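Local coordinates for SnoaL-like domain-containing protein (Sphaerobacter thermophilus, PDB 5TGN) that is of unknown function but has a SnoaL-like domain of the NTF2 clan, whose cone-shaped fold probably encloses a small-molecule pocket, at residues E12-V17 with I90-D95; E66-M69 with V74-H77. All blocks are in the same frame, centred on the assembly; numbering follows the deposited sequence.

Contact 1 (E12-V17 with I90-D95)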
loop_
_atom_site.group_PDB
_atom_site.type_symbol
_atom_site.label_atom_id
_atom_site.label_comp_id
_atom_site.label_asym_id
_atom_site.label_seq_id
_atom_site.Cartn_x
_atom_site.Cartn_y
_atom_site.Cartn_z
ATOM N N GLU A 12 15.549 -9.757 -14.558
ATOM C CA GLU A 12 16.418 -8.593 -14.445
ATOM C C GLU A 12 15.778 -7.512 -13.580
ATOM O O GLU A 12 16.480 -6.793 -12.861
ATOM C CB GLU A 12 16.753 -8.029 -15.829
ATOM C CG GLU A 12 17.781 -6.907 -15.777
ATOM C CD GLU A 12 19.137 -7.385 -15.259
ATOM O OE1 GLU A 12 19.399 -8.613 -15.286
ATOM O OE2 GLU A 12 19.935 -6.536 -14.806
ATOM N N TYR A 13 14.456 -7.358 -13.666
ATOM C CA TYR A 13 13.770 -6.401 -12.803
ATOM C C TYR A 13 14.045 -6.725 -11.344
ATOM O O TYR A 13 14.481 -5.868 -10.577
ATOM C CB TYR A 13 12.258 -6.400 -13.092
ATOM C CG TYR A 13 11.519 -5.523 -12.082
ATOM C CD1 TYR A 13 11.339 -4.159 -12.313
ATOM C CD2 TYR A 13 11.072 -6.047 -10.865
ATOM C CE1 TYR A 13 10.695 -3.346 -11.373
ATOM C CE2 TYR A 13 10.416 -5.242 -9.925
ATOM C CZ TYR A 13 10.246 -3.898 -10.190
ATOM O OH TYR A 13 9.631 -3.097 -9.251
ATOM N N ILE A 14 13.876 -7.991 -10.961
ATOM C CA ILE A 14 14.178 -8.388 -9.588
ATOM C C ILE A 14 15.639 -8.103 -9.251
ATOM O O ILE A 14 15.963 -7.655 -8.147
ATOM C CB ILE A 14 13.838 -9.880 -9.373
ATOM C CG1 ILE A 14 12.363 -10.151 -9.643
ATOM C CG2 ILE A 14 14.213 -10.324 -7.927
ATOM C CD1 ILE A 14 11.404 -9.424 -8.631
ATOM N N SER A 15 16.550 -8.397 -10.173
ATOM C CA SER A 15 17.962 -8.184 -9.860
ATOM C C SER A 15 18.236 -6.703 -9.626
ATOM O O SER A 15 18.984 -6.330 -8.708
ATOM C CB SER A 15 18.840 -8.739 -10.988
ATOM O OG SER A 15 20.216 -8.568 -10.702
ATOM N N ARG A 16 17.615 -5.845 -10.434
ATOM C CA ARG A 16 17.853 -4.403 -10.335
ATOM C C ARG A 16 17.268 -3.826 -9.050
ATOM O O ARG A 16 17.883 -2.965 -8.415
ATOM C CB ARG A 16 17.262 -3.680 -11.556
ATOM C CG ARG A 16 17.963 -3.936 -12.880
ATOM C CD ARG A 16 19.422 -3.576 -12.828
ATOM N NE ARG A 16 20.225 -4.707 -12.368
ATOM C CZ ARG A 16 21.291 -4.612 -11.572
ATOM N NH1 ARG A 16 21.712 -3.424 -11.131
ATOM N NH2 ARG A 16 21.935 -5.720 -11.206
ATOM N N VAL A 17 16.093 -4.308 -8.640
ATOM C CA VAL A 17 15.490 -3.849 -7.394
ATOM C C VAL A 17 16.311 -4.298 -6.183
ATOM O O VAL A 17 16.528 -3.513 -5.248
ATOM C CB VAL A 17 14.025 -4.316 -7.324
ATOM C CG1 VAL A 17 13.480 -4.156 -5.914
ATOM C CG2 VAL A 17 13.203 -3.509 -8.306
ATOM N N ILE A 90 5.102 -11.788 -2.106
ATOM C CA ILE A 90 4.789 -10.807 -3.140
ATOM C C ILE A 90 4.599 -11.518 -4.473
ATOM O O ILE A 90 5.296 -12.494 -4.773
ATOM C CB ILE A 90 5.885 -9.719 -3.256
ATOM C CG1 ILE A 90 6.079 -8.973 -1.927
ATOM C CG2 ILE A 90 5.519 -8.684 -4.311
ATOM C CD1 ILE A 90 4.846 -8.221 -1.427
ATOM N N GLU A 91 3.650 -11.034 -5.264
ATOM C CA GLU A 91 3.436 -11.509 -6.621
ATOM C C GLU A 91 3.704 -10.348 -7.569
ATOM O O GLU A 91 3.172 -9.251 -7.369
ATOM C CB GLU A 91 2.004 -12.042 -6.781
ATOM C CG GLU A 91 1.527 -12.279 -8.228
ATOM C CD GLU A 91 0.074 -12.727 -8.275
ATOM O OE1 GLU A 91 -0.839 -11.872 -8.170
ATOM O OE2 GLU A 91 -0.159 -13.939 -8.345
ATOM N N TRP A 92 4.551 -10.579 -8.579
ATOM C CA TRP A 92 4.860 -9.597 -9.622
ATOM C C TRP A 92 4.267 -10.099 -10.934
ATOM O O TRP A 92 4.610 -11.195 -11.390
ATOM C CB TRP A 92 6.375 -9.407 -9.779
ATOM C CG TRP A 92 7.078 -8.751 -8.612
ATOM C CD1 TRP A 92 7.344 -7.406 -8.446
ATOM C CD2 TRP A 92 7.658 -9.415 -7.478
ATOM N NE1 TRP A 92 8.027 -7.202 -7.265
ATOM C CE2 TRP A 92 8.229 -8.418 -6.653
ATOM C CE3 TRP A 92 7.746 -10.756 -7.081
ATOM C CZ2 TRP A 92 8.885 -8.725 -5.447
ATOM C CZ3 TRP A 92 8.390 -11.058 -5.888
ATOM C CH2 TRP A 92 8.944 -10.040 -5.079
ATOM N N ILE A 93 3.386 -9.319 -11.547
ATOM C CA ILE A 93 2.778 -9.707 -12.828
ATOM C C ILE A 93 3.318 -8.759 -13.883
ATOM O O ILE A 93 3.016 -7.567 -13.836
ATOM C CB ILE A 93 1.243 -9.651 -12.790
ATOM C CG1 ILE A 93 0.696 -10.518 -11.638
ATOM C CG2 ILE A 93 0.637 -10.073 -14.168
ATOM C CD1 ILE A 93 -0.831 -10.344 -11.422
ATOM N N PHE A 94 4.105 -9.275 -14.839
ATOM C CA PHE A 94 4.726 -8.468 -15.891
ATOM C C PHE A 94 3.966 -8.675 -17.199
ATOM O O PHE A 94 3.844 -9.816 -17.668
ATOM C CB PHE A 94 6.185 -8.871 -16.126
ATOM C CG PHE A 94 7.088 -8.680 -14.964
ATOM C CD1 PHE A 94 7.895 -7.540 -14.875
ATOM C CD2 PHE A 94 7.199 -9.658 -13.982
ATOM C CE1 PHE A 94 8.779 -7.369 -13.794
ATOM C CE2 PHE A 94 8.055 -9.481 -12.883
ATOM C CZ PHE A 94 8.837 -8.353 -12.782
ATOM N N ASP A 95 3.469 -7.585 -17.796
ATOM C CA ASP A 95 2.980 -7.597 -19.181
ATOM C C ASP A 95 4.060 -6.999 -20.077
ATOM O O ASP A 95 4.498 -5.864 -19.849
ATOM C CB ASP A 95 1.668 -6.807 -19.325
ATOM C CG ASP A 95 0.559 -7.340 -18.412
ATOM O OD1 ASP A 95 0.204 -8.534 -18.549
ATOM O OD2 ASP A 95 0.059 -6.584 -17.539
#
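Tyr-13 and Ile-14 of helix 6-18 meet Trp-92 and Phe-94 of strand 88-97 across a distance bridged by long side chains: the axes of the two segments come no closer than 11.7 Å, and their chain directions differ by 127°. At such a spacing large residues suit both sides, and alternation along the strand turns Trp-92 and Phe-94 to the same face. A chi1 of 173° swings the Tyr-13 ring away from its own N and up to Phe-94. The two rings form an offset edge-to-face pair, the edge of Phe-94 toward the face of Tyr-13 and the planes 71° apart, with Phe-94 CE1 3.7 Å from Tyr-13 CG. Against Trp-92 the same tyrosine ring is oblique, Tyr-13 CE2 approaching Trp-92 CD1 at 4.0 Å. Ile-14 sends its terminal methyl over the indole, CD1 standing 3.9 Å from the centroid of the Trp-92 six-membered ring; Ile-90 CG2 lies over the rim of the opposite face. A serine in place of Tyr-13 would probably leave the Phe-94 edge without its ring face and open a gap beside the indole. Helix 6-18 thus packs on the sheet within the NTF2-like fold, where Tyr-13 also reaches Leu-104 of strand 100-108, and Trp-92 touches Thr-61 and Ile-64 of strand 60-69.

Contact 2 (E66-M69 with V74-H77)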
loop_
_atom_site.group_PDB
_atom_site.type_symbol
_atom_site.label_atom_id
_atom_site.label_comp_id
_atom_site.label_asym_id
_atom_site.label_seq_id
_atom_site.Cartn_x
_atom_site.Cartn_y
_atom_site.Cartn_z
ATOM N N GLU A 66 8.884 -18.910 -10.488
ATOM C CA GLU A 66 8.351 -18.447 -11.762
ATOM C C GLU A 66 7.055 -19.216 -11.975
ATOM O O GLU A 66 7.075 -20.383 -12.361
ATOM C CB GLU A 66 9.393 -18.664 -12.866
ATOM C CG GLU A 66 10.837 -18.460 -12.313
ATOM C CD GLU A 66 11.951 -18.280 -13.368
ATOM O OE1 GLU A 66 12.003 -19.060 -14.353
ATOM O OE2 GLU A 66 12.801 -17.364 -13.183
ATOM N N ARG A 67 5.924 -18.578 -11.667
ATOM C CA ARG A 67 4.622 -19.247 -11.742
ATOM C C ARG A 67 4.082 -19.316 -13.170
ATOM O O ARG A 67 3.432 -20.299 -13.542
ATOM C CB ARG A 67 3.597 -18.528 -10.860
ATOM C CG ARG A 67 3.967 -18.482 -9.394
ATOM C CD ARG A 67 3.898 -19.852 -8.761
ATOM N NE ARG A 67 4.044 -19.748 -7.318
ATOM C CZ ARG A 67 4.544 -20.695 -6.529
ATOM N NH1 ARG A 67 4.629 -20.472 -5.219
ATOM N NH2 ARG A 67 4.970 -21.849 -7.042
ATOM N N THR A 68 4.284 -18.264 -13.957
ATOM C CA THR A 68 3.836 -18.191 -15.344
ATOM C C THR A 68 5.006 -17.649 -16.137
ATOM O O THR A 68 5.626 -16.665 -15.718
ATOM C CB THR A 68 2.627 -17.245 -15.538
ATOM O OG1 THR A 68 1.432 -17.817 -15.011
ATOM C CG2 THR A 68 2.402 -16.896 -17.014
HETATM N N MSE A 69 5.316 -18.289 -17.257
HETATM C CA MSE A 69 6.237 -17.674 -18.192
HETATM C C MSE A 69 5.814 -17.950 -19.625
HETATM O O MSE A 69 5.494 -19.080 -20.019
HETATM C CB MSE A 69 7.662 -18.135 -17.913
HETATM C CG MSE A 69 8.275 -19.039 -18.951
HETATM SE SE MSE A 69 9.943 -19.751 -18.260
HETATM C CE MSE A 69 9.467 -19.877 -16.356
ATOM N N VAL A 74 4.559 -12.651 -17.539
ATOM C CA VAL A 74 5.290 -13.421 -16.533
ATOM C C VAL A 74 4.675 -13.133 -15.164
ATOM O O VAL A 74 4.429 -11.967 -14.821
ATOM C CB VAL A 74 6.791 -13.066 -16.538
ATOM C CG1 VAL A 74 7.516 -13.790 -15.420
ATOM C CG2 VAL A 74 7.432 -13.412 -17.895
ATOM N N VAL A 75 4.457 -14.182 -14.376
ATOM C CA VAL A 75 4.109 -14.049 -12.967
ATOM C C VAL A 75 5.231 -14.648 -12.132
ATOM O O VAL A 75 5.538 -15.844 -12.262
ATOM C CB VAL A 75 2.772 -14.721 -12.648
ATOM C CG1 VAL A 75 2.407 -14.534 -11.164
ATOM C CG2 VAL A 75 1.673 -14.185 -13.570
ATOM N N LEU A 76 5.824 -13.832 -11.255
ATOM C CA LEU A 76 6.758 -14.320 -10.240
ATOM C C LEU A 76 6.122 -14.197 -8.861
ATOM O O LEU A 76 5.425 -13.220 -8.581
ATOM C CB LEU A 76 8.071 -13.533 -10.230
ATOM C CG LEU A 76 8.803 -13.323 -11.554
ATOM C CD1 LEU A 76 10.024 -12.444 -11.303
ATOM C CD2 LEU A 76 9.177 -14.680 -12.192
ATOM N N HIS A 77 6.359 -15.190 -8.008
ATOM C CA HIS A 77 6.073 -15.094 -6.585
ATOM C C HIS A 77 7.398 -15.075 -5.841
ATOM O O HIS A 77 8.360 -15.730 -6.256
ATOM C CB HIS A 77 5.204 -16.253 -6.104
ATOM C CG HIS A 77 3.780 -16.163 -6.565
ATOM N ND1 HIS A 77 2.788 -16.990 -6.090
ATOM C CD2 HIS A 77 3.181 -15.327 -7.451
ATOM C CE1 HIS A 77 1.639 -16.673 -6.667
ATOM N NE2 HIS A 77 1.851 -15.666 -7.498
HETATM O O HOH W 1 3.267 -18.423 -3.826
#
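A classic beta bulge sets Arg-67 and Thr-68 against the single residue Val-75, in the antiparallel hairpin of strands 60-69 and 73-81. The extra residue brings two amides to one carbonyl: Val-75 O accepts from Arg-67 N at 2.8 Å and from Thr-68 N at 3.2 Å. The Thr-68 bond is the straighter at hydrogen (165° against 134°) and uses a lone pair in the carbonyl plane. Thr-68 O in turn receives Val-75 N at 3.1 Å and has a CA-H...O contact from Val-74. Beta-branched Thr-68 and Val-75 suit extended backbone, and they pack together as a hydrogen-bonded pair. On the other face Glu-66 and Leu-76 lie side by side, Leu-76 CD2 against the aliphatic base of the glutamate, whose carboxylate pairs with Arg-11 of helix 6-18; a glutamate can thus serve both an apolar and a charged neighbour. The helical backbone angles of Arg-67 belong to the bulge and turn this side chain toward His-77. With CG anti to the carbonyl carbon (chi1 -60°), Arg-67 sets CG over the centre of the imidazole, 3.7 Å from the ring centroid; the bend at the next bond carries the guanidinium out past the ring, almost perpendicular to it. His-77 NE2 is hydrogen-bonded to Glu-91, which probably helps to fix the ring's rotation. At the other ring nitrogen a water in the imidazole plane lies 2.7 Å from His-77 ND1 and accepts a hydrogen bond from Arg-67 NH1 at 2.8 Å.

Contact 1 is wholly buried, about 3 Å from the centre of the chain, whereas the centre of contact 2 lies about 12 Å out, at a hairpin whose first strand is outermost within this chain. Their chemistry follows: helix-on-sheet packing in contact 1 relies on aromatic and aliphatic surfaces, while contact 2 adds backbone hydrogen bonds, charged side chains and a water. Strands 73-81 and 88-97 are sheet neighbours and join the two, Trp-92 N bonding probably to Leu-76 O and Phe-94 N to Val-74 O. Leu-76 also packs against Ile-14, extending the helix's apolar layer onto the second strand of the hairpin. In sequence, both strands of contact 2 fall between the helix and the strand of contact 1.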